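Local coordinates for protein glucose-6-phosphate dehydrogenase (Trypanosoma cruzi, PDB 5AQ1) that catalyses the NADP-dependent oxidation of glucose 6-phosphate, the first step of the pentose phosphate pathway, and holds both glucose 6-phosphate and NADPH in this crystal, at residues 403-408 with 427-432; 377-382 with 393-398; 39-44 with 70-75; 66-71 with 102-107. All blocks are in the same frame, centred on the assembly; numbering follows the deposited sequence.

Interaction 1: 403-408 with 427-432; sequences SEAMYL and DLTYER
Ser-403 and Glu-431 meet through their polar ends. Ser-403 OG donates to Glu-431 OE2 at 2.6 Å and comes from above the carboxylate plane. The Glu-431 chain is bent at its second torsion (chi2 -143°), and its carboxylate returns to the hydroxyl. Next to this pair, Tyr-430 N donates to Glu-404 O at 3.1 Å, in the carbonyl plane. A water takes a hydrogen bond from Glu-431 N and gives one to the same Glu-404 O. The first turn of helix 430-433 is thus tied to the residues leading into strand 405-413. The Tyr-407 ring and the Asp-427 carboxylate are inclined to each other by 41°. Asp-427 OD1 lies 3.6 Å from Tyr-407 CB. The other oxygen, Asp-427 OD2, accepts from Thr-429 OG1 at 2.7 Å with its syn lone pair, which helps set the turn of the carboxylate. Arg-432 NH1 adds a long salt bridge to OD2. Met-406 and Leu-428, on the other face, form a hydrogen-bonded pair of the antiparallel hairpin 405-413/421-429, with Met-406 N to Leu-428 O at 2.9 Å. The hairpin belongs to the mixed sheet of the C-terminal domain, where the backbone of Asp-427 bonds to the second subunit. Strand 395-401 flanks strand 405-413 on its other side. Helix 216-219 packs on Glu-404, Met-406 and Tyr-430, and Leu-426 of the second subunit on Met-406 and Leu-428.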
# COMPACT_ATOMS: atom_id res chain seq x y z
N SER B 403 15.03 -30.34 10.21
CA SER B 403 14.01 -30.63 9.21
C SER B 403 13.58 -29.35 8.50
O SER B 403 12.44 -28.89 8.63
CB SER B 403 12.81 -31.32 9.87
OG SER B 403 11.83 -31.64 8.91
N GLU B 404 14.52 -28.77 7.76
CA GLU B 404 14.33 -27.44 7.17
C GLU B 404 13.05 -27.33 6.34
O GLU B 404 12.73 -28.22 5.55
CB GLU B 404 15.54 -26.98 6.34
CG GLU B 404 16.33 -28.07 5.63
CD GLU B 404 17.43 -28.67 6.49
OE1 GLU B 404 18.49 -28.02 6.64
OE2 GLU B 404 17.24 -29.79 7.00
N ALA B 405 12.34 -26.23 6.55
CA ALA B 405 11.03 -26.01 5.95
C ALA B 405 10.64 -24.54 5.95
O ALA B 405 11.15 -23.75 6.75
CB ALA B 405 9.98 -26.82 6.69
N MET B 406 9.75 -24.19 5.04
CA MET B 406 9.08 -22.89 5.04
C MET B 406 7.58 -23.15 5.00
O MET B 406 7.10 -23.93 4.18
CB MET B 406 9.52 -22.04 3.85
CG MET B 406 8.96 -20.62 3.86
SD MET B 406 9.77 -19.46 2.74
CE MET B 406 9.24 -20.10 1.15
N TYR B 407 6.83 -22.51 5.90
CA TYR B 407 5.38 -22.62 5.87
C TYR B 407 4.67 -21.35 6.31
O TYR B 407 5.22 -20.55 7.08
CB TYR B 407 4.89 -23.83 6.68
CG TYR B 407 5.33 -23.90 8.13
CD1 TYR B 407 6.54 -24.48 8.49
CD2 TYR B 407 4.51 -23.41 9.14
CE1 TYR B 407 6.94 -24.56 9.82
CE2 TYR B 407 4.90 -23.49 10.47
CZ TYR B 407 6.11 -24.06 10.81
OH TYR B 407 6.49 -24.12 12.13
N LEU B 408 3.46 -21.17 5.79
CA LEU B 408 2.64 -19.99 6.04
C LEU B 408 1.39 -20.39 6.82
O LEU B 408 0.52 -21.08 6.31
CB LEU B 408 2.25 -19.35 4.71
CG LEU B 408 1.34 -18.12 4.77
CD1 LEU B 408 2.03 -16.97 5.47
CD2 LEU B 408 0.92 -17.73 3.36
N ASP B 427 2.48 -25.61 3.38
CA ASP B 427 3.74 -26.16 3.83
C ASP B 427 4.71 -26.48 2.70
O ASP B 427 4.30 -26.93 1.63
CB ASP B 427 3.47 -27.42 4.64
CG ASP B 427 4.73 -28.02 5.23
OD1 ASP B 427 5.28 -27.42 6.17
OD2 ASP B 427 5.16 -29.09 4.74
N LEU B 428 6.00 -26.24 2.95
CA LEU B 428 7.08 -26.74 2.10
C LEU B 428 8.15 -27.30 3.03
O LEU B 428 8.97 -26.55 3.56
CB LEU B 428 7.65 -25.63 1.22
CG LEU B 428 8.93 -25.95 0.42
CD1 LEU B 428 8.72 -27.12 -0.53
CD2 LEU B 428 9.42 -24.73 -0.35
N THR B 429 8.11 -28.62 3.23
CA THR B 429 9.11 -29.33 4.02
C THR B 429 10.08 -30.01 3.05
O THR B 429 9.68 -30.90 2.29
CB THR B 429 8.46 -30.37 4.95
OG1 THR B 429 7.51 -29.72 5.80
CG2 THR B 429 9.49 -31.07 5.81
N TYR B 430 11.34 -29.61 3.10
CA TYR B 430 12.32 -29.98 2.07
C TYR B 430 12.57 -31.49 1.96
O TYR B 430 12.77 -32.01 0.85
CB TYR B 430 13.65 -29.24 2.29
CG TYR B 430 13.67 -27.81 1.74
CD1 TYR B 430 12.65 -26.91 2.05
CD2 TYR B 430 14.71 -27.37 0.93
CE1 TYR B 430 12.67 -25.62 1.57
CE2 TYR B 430 14.73 -26.07 0.43
CZ TYR B 430 13.70 -25.21 0.75
OH TYR B 430 13.70 -23.92 0.28
N GLU B 431 12.54 -32.20 3.09
CA GLU B 431 12.81 -33.65 3.08
C GLU B 431 11.67 -34.46 2.45
O GLU B 431 11.90 -35.59 1.99
CB GLU B 431 13.14 -34.14 4.50
CG GLU B 431 11.96 -34.63 5.33
CD GLU B 431 12.08 -34.26 6.81
OE1 GLU B 431 13.11 -34.55 7.46
OE2 GLU B 431 11.12 -33.64 7.33
N ARG B 432 10.46 -33.90 2.41
CA ARG B 432 9.31 -34.53 1.75
C ARG B 432 9.20 -34.12 0.29
O ARG B 432 8.95 -34.96 -0.57
CB ARG B 432 8.01 -34.19 2.49
CG ARG B 432 7.78 -35.04 3.74
CD ARG B 432 6.33 -35.03 4.24
NE ARG B 432 6.13 -34.09 5.34
CZ ARG B 432 5.52 -32.90 5.28
NH1 ARG B 432 5.00 -32.42 4.15
NH2 ARG B 432 5.44 -32.17 6.40
O HOH W 1 12.67 -31.03 5.73

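Interaction 2: 377-382 with 393-398; sequences RIQFKD and RNELVI
Arg-393 reaches across to the neighbouring segment and lies between Gln-379 and Asp-382. Its NH1 donates to Gln-379 OE1 at 2.8 Å, and its NE donates to Asp-382 OD2 at 3.1 Å in a salt bridge. Both acceptors lie near the guanidinium plane, but NE meets OD2 from above the carboxylate plane. Arg-393 is extended from CG to NE, and its aliphatic part runs past Phe-380 O, with CG 3.2 Å from that oxygen. Gln-379 stands nearly perpendicular to the arginine. Its other end, NE2, donates to Glu-395 OE2 at 3.2 Å. The amide and carboxylate planes are only 12° apart, yet NE2 meets OE2 from above the carboxylate plane. Glu-395 has CG anti to the backbone N (chi1 -153°), and its chain extends toward Arg-377. Arg-377 NH1 forms a salt bridge with Glu-395 OE1 at 2.8 Å, although the hydrogen bond within it is weak. Val-397 CG1 covers one face of this guanidinium.

Beneath these polar groups is a regular antiparallel pairing of strands 373-380 and 395-401, consecutive strands of the large mixed sheet of the C-terminal domain. Ile-378 and Leu-396 are a hydrogen-bonded pair, and Ile-378 N lies 2.8 Å from Leu-396 O. On their face, Phe-380 lies side by side with Leu-396, Phe-380 CE2 4.2 Å from Leu-396 CB.

Farther out, residues near the C-terminus add bonds. Tyr-506 OH binds Glu-395 OE2, Lys-507 N binds Gln-379 OE1, and Gly-505 O accepts from Arg-393 NH1. The amide of Asn-394 bonds to Asn-228 and Val-230 of the second subunit.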
# COMPACT_ATOMS: atom_id res chain seq x y z
N ARG B 377 10.22 -16.25 12.43
CA ARG B 377 8.77 -16.10 12.40
C ARG B 377 8.37 -14.66 12.09
O ARG B 377 8.61 -13.76 12.89
CB ARG B 377 8.17 -16.56 13.73
CG ARG B 377 8.19 -18.06 13.90
CD ARG B 377 7.99 -18.48 15.35
NE ARG B 377 8.05 -19.93 15.51
CZ ARG B 377 7.05 -20.77 15.23
NH1 ARG B 377 5.89 -20.33 14.76
NH2 ARG B 377 7.21 -22.07 15.42
N ILE B 378 7.77 -14.46 10.92
CA ILE B 378 7.23 -13.17 10.52
C ILE B 378 5.74 -13.18 10.84
O ILE B 378 4.93 -13.70 10.07
CB ILE B 378 7.41 -12.91 9.00
CG1 ILE B 378 8.84 -13.21 8.54
CG2 ILE B 378 7.02 -11.47 8.66
CD1 ILE B 378 9.89 -12.31 9.15
N GLN B 379 5.38 -12.60 11.99
CA GLN B 379 3.99 -12.57 12.43
C GLN B 379 3.28 -11.32 11.93
O GLN B 379 3.62 -10.20 12.32
CB GLN B 379 3.93 -12.65 13.96
CG GLN B 379 2.53 -12.73 14.53
CD GLN B 379 2.52 -13.12 15.99
OE1 GLN B 379 2.41 -12.27 16.87
NE2 GLN B 379 2.66 -14.41 16.26
N PHE B 380 2.28 -11.52 11.07
CA PHE B 380 1.52 -10.43 10.49
C PHE B 380 0.43 -9.92 11.43
O PHE B 380 0.12 -10.54 12.45
CB PHE B 380 0.91 -10.85 9.14
CG PHE B 380 1.92 -11.27 8.12
CD1 PHE B 380 2.63 -10.33 7.40
CD2 PHE B 380 2.19 -12.62 7.91
CE1 PHE B 380 3.58 -10.71 6.46
CE2 PHE B 380 3.14 -13.01 6.98
CZ PHE B 380 3.84 -12.06 6.25
N LYS B 381 -0.12 -8.76 11.09
CA LYS B 381 -1.18 -8.15 11.88
C LYS B 381 -2.48 -8.93 11.78
O LYS B 381 -2.70 -9.68 10.83
CB LYS B 381 -1.43 -6.71 11.41
CG LYS B 381 -0.33 -5.74 11.77
CD LYS B 381 -0.49 -4.45 11.00
CE LYS B 381 0.09 -3.26 11.75
NZ LYS B 381 0.20 -2.07 10.87
N ASP B 382 -3.34 -8.72 12.76
CA ASP B 382 -4.67 -9.31 12.75
C ASP B 382 -5.52 -8.68 11.66
O ASP B 382 -5.49 -7.47 11.45
CB ASP B 382 -5.36 -9.08 14.09
CG ASP B 382 -4.76 -9.90 15.19
OD1 ASP B 382 -5.09 -11.11 15.28
OD2 ASP B 382 -3.96 -9.33 15.96
N ARG B 393 -3.46 -14.24 13.98
CA ARG B 393 -2.44 -13.65 13.14
C ARG B 393 -1.84 -14.67 12.19
O ARG B 393 -1.47 -15.77 12.61
CB ARG B 393 -1.34 -13.04 14.00
CG ARG B 393 -1.76 -11.78 14.72
CD ARG B 393 -0.63 -11.29 15.59
NE ARG B 393 -0.92 -10.00 16.21
CZ ARG B 393 -0.07 -9.33 16.99
NH1 ARG B 393 1.13 -9.83 17.27
NH2 ARG B 393 -0.43 -8.16 17.51
N ASN B 394 -1.75 -14.31 10.91
CA ASN B 394 -0.95 -15.08 9.96
C ASN B 394 0.51 -15.03 10.38
O ASN B 394 0.95 -14.10 11.05
CB ASN B 394 -1.08 -14.53 8.54
CG ASN B 394 -2.50 -14.62 7.98
OD1 ASN B 394 -2.81 -13.93 7.01
ND2 ASN B 394 -3.36 -15.44 8.58
N GLU B 395 1.27 -16.04 9.96
CA GLU B 395 2.67 -16.12 10.32
C GLU B 395 3.43 -16.87 9.24
O GLU B 395 3.06 -17.98 8.88
CB GLU B 395 2.82 -16.82 11.67
CG GLU B 395 4.05 -16.42 12.45
CD GLU B 395 4.23 -17.26 13.70
OE1 GLU B 395 4.20 -18.50 13.58
OE2 GLU B 395 4.40 -16.69 14.79
N LEU B 396 4.48 -16.25 8.71
CA LEU B 396 5.41 -16.96 7.84
C LEU B 396 6.51 -17.52 8.73
O LEU B 396 7.14 -16.79 9.49
CB LEU B 396 6.02 -16.02 6.79
CG LEU B 396 7.00 -16.66 5.80
CD1 LEU B 396 6.32 -17.74 4.96
CD2 LEU B 396 7.60 -15.58 4.92
N VAL B 397 6.72 -18.83 8.63
CA VAL B 397 7.73 -19.51 9.43
C VAL B 397 8.79 -20.10 8.52
O VAL B 397 8.48 -20.92 7.66
CB VAL B 397 7.10 -20.63 10.27
CG1 VAL B 397 8.14 -21.29 11.17
CG2 VAL B 397 5.94 -20.08 11.10
N ILE B 398 10.04 -19.66 8.70
CA ILE B 398 11.18 -20.27 8.04
C ILE B 398 11.98 -21.02 9.10
O ILE B 398 12.53 -20.40 10.01
CB ILE B 398 12.08 -19.22 7.36
CG1 ILE B 398 11.31 -18.49 6.26
CG2 ILE B 398 13.33 -19.87 6.78
CD1 ILE B 398 11.87 -17.12 5.94
O HOH W 2 -3.55 -12.25 9.99

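Interaction 3: 39-44 with 70-75; sequences GASGDL and GYARST. With NDP (NADPH dihydro-nicotinamide-adenine-dinucleotide phosphate), chain G.
Gly-39 N donates to Tyr-71 O at 2.7 Å, which ties the type I turn of residues 39-42 to the end of strand 67-72. Ala-40 CB rests on Gly-70, 3.6 Å from its CA. Ala-72 CB packs against Ser-41 OG. Ser-41 and Ser-74 join through the cofactor. Ser-41 OG donates to NADPH O2X at 2.6 Å and accepts from the ribose hydroxyl O3B. Its OG sits between the backbone N and the carbonyl carbon (chi1 58°), turned toward the ribose and its phosphate. Ser-74 OG and N donate to the same O2X, so three donors hold that oxygen. The bend of Arg-73 at chi3 (-55°) brings its NE to O3X at 3.0 Å and its NH2 to O1X at 2.9 Å. Arg-73 N also donates to O3X. The phosphate lies at the guanidinium edge, while adenine N3A lies over one face. Just past the turn, at the start of helix 43-58, Asp-43 N donates to diphosphate O2A and Leu-44 N to O1N. The turn belongs to the beta-alpha-beta unit of strand 33-38, helix 43-58 and strand 67-72, the dinucleotide-binding start of a Rossmann fold, here with a site for the 2'-phosphate that distinguishes NADPH from NADH.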
# COMPACT_ATOMS: atom_id res chain seq x y z
N GLY B 39 45.98 -25.18 11.44
CA GLY B 39 45.30 -25.75 12.60
C GLY B 39 44.56 -27.02 12.22
O GLY B 39 43.49 -27.31 12.75
N ALA B 40 45.16 -27.79 11.31
CA ALA B 40 44.55 -29.00 10.75
C ALA B 40 44.36 -30.11 11.79
O ALA B 40 43.55 -31.02 11.59
CB ALA B 40 45.37 -29.52 9.58
N SER B 41 45.11 -30.04 12.89
CA SER B 41 44.97 -30.98 14.00
C SER B 41 43.80 -30.64 14.94
O SER B 41 43.60 -31.32 15.94
CB SER B 41 46.27 -30.98 14.81
OG SER B 41 46.56 -29.68 15.29
N GLY B 42 43.01 -29.62 14.60
CA GLY B 42 42.01 -29.07 15.52
C GLY B 42 40.61 -29.62 15.38
O GLY B 42 40.33 -30.46 14.53
N ASP B 43 39.73 -29.12 16.24
CA ASP B 43 38.35 -29.59 16.33
C ASP B 43 37.55 -29.22 15.08
O ASP B 43 36.89 -30.08 14.49
CB ASP B 43 37.67 -29.00 17.56
CG ASP B 43 36.38 -29.70 17.90
OD1 ASP B 43 36.44 -30.88 18.31
OD2 ASP B 43 35.30 -29.07 17.77
N LEU B 44 37.63 -27.96 14.68
CA LEU B 44 36.91 -27.48 13.50
C LEU B 44 37.39 -28.18 12.23
O LEU B 44 36.58 -28.54 11.36
CB LEU B 44 37.08 -25.96 13.34
CG LEU B 44 36.35 -25.31 12.16
CD1 LEU B 44 34.84 -25.37 12.35
CD2 LEU B 44 36.79 -23.87 11.99
N GLY B 70 47.57 -29.68 5.21
CA GLY B 70 47.38 -29.41 6.63
C GLY B 70 48.64 -28.80 7.21
O GLY B 70 49.75 -29.17 6.83
N TYR B 71 48.46 -27.86 8.14
CA TYR B 71 49.57 -27.18 8.79
C TYR B 71 49.27 -26.93 10.27
O TYR B 71 48.26 -26.31 10.60
CB TYR B 71 49.86 -25.86 8.09
CG TYR B 71 51.06 -25.11 8.62
CD1 TYR B 71 50.94 -24.26 9.72
CD2 TYR B 71 52.31 -25.24 8.02
CE1 TYR B 71 52.03 -23.57 10.21
CE2 TYR B 71 53.41 -24.55 8.50
CZ TYR B 71 53.26 -23.72 9.60
OH TYR B 71 54.35 -23.03 10.08
N ALA B 72 50.13 -27.43 11.15
CA ALA B 72 49.99 -27.21 12.59
C ALA B 72 51.29 -27.58 13.33
O ALA B 72 52.21 -28.13 12.73
CB ALA B 72 48.83 -28.02 13.14
N ARG B 73 51.34 -27.27 14.62
CA ARG B 73 52.53 -27.52 15.43
C ARG B 73 52.72 -28.99 15.79
O ARG B 73 53.84 -29.44 16.02
CB ARG B 73 52.48 -26.70 16.72
CG ARG B 73 52.38 -25.19 16.52
CD ARG B 73 52.16 -24.48 17.84
NE ARG B 73 51.00 -25.01 18.55
CZ ARG B 73 50.74 -24.81 19.84
NH1 ARG B 73 51.54 -24.08 20.60
NH2 ARG B 73 49.65 -25.36 20.38
N SER B 74 51.61 -29.73 15.86
CA SER B 74 51.66 -31.16 16.19
C SER B 74 52.48 -31.95 15.18
O SER B 74 52.41 -31.69 13.97
CB SER B 74 50.25 -31.75 16.26
OG SER B 74 49.55 -31.30 17.41
N THR B 75 53.26 -32.90 15.68
CA THR B 75 54.03 -33.80 14.82
C THR B 75 53.17 -35.02 14.50
O THR B 75 52.53 -35.58 15.39
CB THR B 75 55.34 -34.25 15.49
OG1 THR B 75 55.04 -35.08 16.62
CG2 THR B 75 56.17 -33.05 15.94
PA NDP G . 41.02 -25.72 18.78
O1A NDP G . 41.03 -25.34 20.24
O2A NDP G . 40.65 -27.13 18.37
O5B NDP G . 42.46 -25.32 18.18
C5B NDP G . 42.75 -25.54 16.81
C4B NDP G . 44.20 -25.95 16.63
O4B NDP G . 45.02 -24.81 16.88
C3B NDP G . 44.67 -27.06 17.57
O3B NDP G . 44.61 -28.37 16.98
C2B NDP G . 46.10 -26.68 17.87
O2B NDP G . 46.97 -27.29 16.92
C1B NDP G . 46.15 -25.17 17.69
N9A NDP G . 46.12 -24.51 19.02
C8A NDP G . 45.24 -24.72 20.02
N7A NDP G . 45.53 -23.93 21.09
C5A NDP G . 46.62 -23.20 20.77
C6A NDP G . 47.45 -22.18 21.43
N6A NDP G . 47.16 -21.77 22.69
N1A NDP G . 48.50 -21.66 20.74
C2A NDP G . 48.80 -22.06 19.49
N3A NDP G . 48.08 -22.99 18.83
C4A NDP G . 47.00 -23.59 19.41
O3 NDP G . 40.12 -24.66 17.96
PN NDP G . 38.81 -25.08 17.12
O1N NDP G . 39.18 -26.02 15.99
O2N NDP G . 37.73 -25.49 18.10
O5D NDP G . 38.40 -23.67 16.46
C5D NDP G . 39.22 -23.02 15.49
C4D NDP G . 38.66 -21.63 15.22
O4D NDP G . 37.33 -21.72 14.71
C3D NDP G . 38.59 -20.80 16.49
O3D NDP G . 38.98 -19.45 16.22
C2D NDP G . 37.14 -20.87 16.91
O2D NDP G . 36.74 -19.71 17.66
C1D NDP G . 36.41 -21.03 15.57
N1N NDP G . 35.12 -21.72 15.72
C2N NDP G . 35.07 -23.06 15.84
C3N NDP G . 33.87 -23.73 15.99
C7N NDP G . 33.84 -25.23 16.12
O7N NDP G . 32.90 -25.84 15.63
N7N NDP G . 34.82 -25.88 16.75
C4N NDP G . 32.56 -22.98 16.04
C5N NDP G . 32.75 -21.54 15.90
C6N NDP G . 34.01 -20.98 15.75
P2B NDP G . 48.54 -27.55 17.19
O1X NDP G . 48.71 -27.56 18.69
O2X NDP G . 48.75 -28.89 16.54
O3X NDP G . 49.24 -26.39 16.52

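Interaction 4: 66-71 with 102-107; sequences VNILGY and GNFLRR
The start of strand 67-72, in the parallel sheet of the Rossmann-type coenzyme domain, meets the loop that leads from helix 101-105 into strand 108-112. Arg-107 curls back over this junction and grips Val-66 O side-on with two nitrogens. NE donates at 2.8 Å to Val-66 O, in the carbonyl plane and with an N-H...O angle of 162°. NH2 reaches the same Val-66 O at 3.1 Å, but from above that plane. The arginine chain is bent at its second and third torsions (chi2 -44°, chi3 -50°), which folds the guanidinium back to this oxygen. The guanidinium also passes the Asn-67 amide. The backbone adds a bond from Ile-68 N to Arg-107 O at 2.9 Å. A water donates to that Arg-107 O and accepts from Asn-67 ND2. Ile-68 runs roughly perpendicular to Phe-104. Ile-68 CD1 comes 3.5 Å from Phe-104 CE1, oblique to the ring. Phe-104 also meets the rings of Phe-54 and Tyr-57 on helix 43-58, and Phe-50 of that helix touches Ile-68. Strand 33-38 pairs with one side of strand 67-72 and strand 108-112 with the other, while helix 118-134 touches Asn-67 and Leu-69.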
# COMPACT_ATOMS: atom_id res chain seq x y z
N VAL B 66 43.61 -31.02 -7.15
CA VAL B 66 43.76 -30.06 -6.06
C VAL B 66 44.75 -30.58 -5.01
O VAL B 66 44.91 -31.78 -4.85
CB VAL B 66 42.40 -29.78 -5.36
CG1 VAL B 66 41.91 -30.99 -4.57
CG2 VAL B 66 42.50 -28.56 -4.45
N ASN B 67 45.40 -29.65 -4.32
CA ASN B 67 46.28 -29.99 -3.21
C ASN B 67 45.76 -29.40 -1.91
O ASN B 67 45.57 -28.20 -1.80
CB ASN B 67 47.69 -29.49 -3.48
CG ASN B 67 48.46 -30.41 -4.41
OD1 ASN B 67 48.77 -30.05 -5.54
ND2 ASN B 67 48.76 -31.61 -3.94
N ILE B 68 45.53 -30.27 -0.93
CA ILE B 68 45.08 -29.86 0.38
C ILE B 68 46.22 -30.11 1.36
O ILE B 68 46.66 -31.25 1.53
CB ILE B 68 43.81 -30.63 0.80
CG1 ILE B 68 42.69 -30.37 -0.20
CG2 ILE B 68 43.37 -30.21 2.20
CD1 ILE B 68 41.56 -31.38 -0.14
N LEU B 69 46.69 -29.04 1.99
CA LEU B 69 47.86 -29.11 2.87
C LEU B 69 47.48 -28.71 4.29
O LEU B 69 47.11 -27.57 4.56
CB LEU B 69 48.96 -28.19 2.33
CG LEU B 69 50.21 -27.91 3.17
CD1 LEU B 69 50.96 -29.19 3.50
CD2 LEU B 69 51.13 -26.92 2.45
N GLY B 70 47.57 -29.68 5.21
CA GLY B 70 47.38 -29.41 6.63
C GLY B 70 48.64 -28.80 7.21
O GLY B 70 49.75 -29.17 6.83
N TYR B 71 48.46 -27.86 8.14
CA TYR B 71 49.57 -27.18 8.79
C TYR B 71 49.27 -26.93 10.27
O TYR B 71 48.26 -26.31 10.60
CB TYR B 71 49.86 -25.86 8.09
CG TYR B 71 51.06 -25.11 8.62
CD1 TYR B 71 50.94 -24.26 9.72
CD2 TYR B 71 52.31 -25.24 8.02
CE1 TYR B 71 52.03 -23.57 10.21
CE2 TYR B 71 53.41 -24.55 8.50
CZ TYR B 71 53.26 -23.72 9.60
OH TYR B 71 54.35 -23.03 10.08
N GLY B 102 39.68 -42.96 -0.74
CA GLY B 102 41.13 -42.99 -0.95
C GLY B 102 41.62 -41.95 -1.95
O GLY B 102 42.69 -41.37 -1.75
N ASN B 103 40.86 -41.73 -3.01
CA ASN B 103 41.19 -40.72 -4.03
C ASN B 103 41.25 -39.32 -3.44
O ASN B 103 42.16 -38.55 -3.77
CB ASN B 103 40.18 -40.76 -5.18
CG ASN B 103 40.35 -41.96 -6.09
OD1 ASN B 103 41.43 -42.57 -6.14
ND2 ASN B 103 39.30 -42.31 -6.82
N PHE B 104 40.30 -38.99 -2.58
CA PHE B 104 40.30 -37.70 -1.90
C PHE B 104 41.47 -37.58 -0.91
O PHE B 104 42.15 -36.56 -0.88
CB PHE B 104 38.98 -37.46 -1.17
CG PHE B 104 38.97 -36.19 -0.36
CD1 PHE B 104 39.03 -34.95 -0.99
CD2 PHE B 104 38.90 -36.23 1.02
CE1 PHE B 104 39.03 -33.78 -0.26
CE2 PHE B 104 38.90 -35.06 1.76
CZ PHE B 104 38.96 -33.84 1.12
N LEU B 105 41.69 -38.62 -0.11
CA LEU B 105 42.78 -38.62 0.87
C LEU B 105 44.16 -38.53 0.20
O LEU B 105 45.10 -38.00 0.79
CB LEU B 105 42.72 -39.86 1.77
CG LEU B 105 41.49 -40.00 2.67
CD1 LEU B 105 41.59 -41.27 3.50
CD2 LEU B 105 41.30 -38.79 3.58
N ARG B 106 44.27 -39.02 -1.03
CA ARG B 106 45.49 -38.87 -1.81
C ARG B 106 45.86 -37.40 -2.06
O ARG B 106 47.03 -37.08 -2.25
CB ARG B 106 45.38 -39.60 -3.16
CG ARG B 106 46.05 -40.96 -3.19
CD ARG B 106 45.76 -41.69 -4.52
NE ARG B 106 44.62 -42.61 -4.43
CZ ARG B 106 44.66 -43.84 -3.93
NH1 ARG B 106 45.79 -44.36 -3.45
NH2 ARG B 106 43.55 -44.58 -3.91
N ARG B 107 44.87 -36.51 -2.04
CA ARG B 107 45.09 -35.08 -2.25
C ARG B 107 45.52 -34.34 -0.98
O ARG B 107 45.88 -33.17 -1.05
CB ARG B 107 43.82 -34.42 -2.80
CG ARG B 107 43.17 -35.11 -4.00
CD ARG B 107 44.17 -35.54 -5.06
NE ARG B 107 45.08 -34.47 -5.45
CZ ARG B 107 46.12 -34.61 -6.26
NH1 ARG B 107 46.41 -35.79 -6.81
NH2 ARG B 107 46.89 -33.56 -6.53
O HOH W 3 48.60 -32.34 -0.74

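How the interactions relate
Along the chain, interactions 3 and 4 come first, in the coenzyme domain, and interactions 2 and 1 follow in the C-terminal domain. Interactions 3 and 4 share Gly-70 and Tyr-71 of strand 67-72, and their centres are about 14 Å apart. One lies at the NADPH end of that strand, the other at its start. The centres of interactions 1 and 2 are about 16 Å apart in the large mixed sheet, where strands 395-401 and 405-413 are neighbours. Tyr-407 O and Val-397 N probably hydrogen-bond between them, and both contacts touch the second subunit. Interactions 2 and 3 are about 46 Å apart between centres, so coenzyme binding and this subunit-facing sheet occupy separate regions.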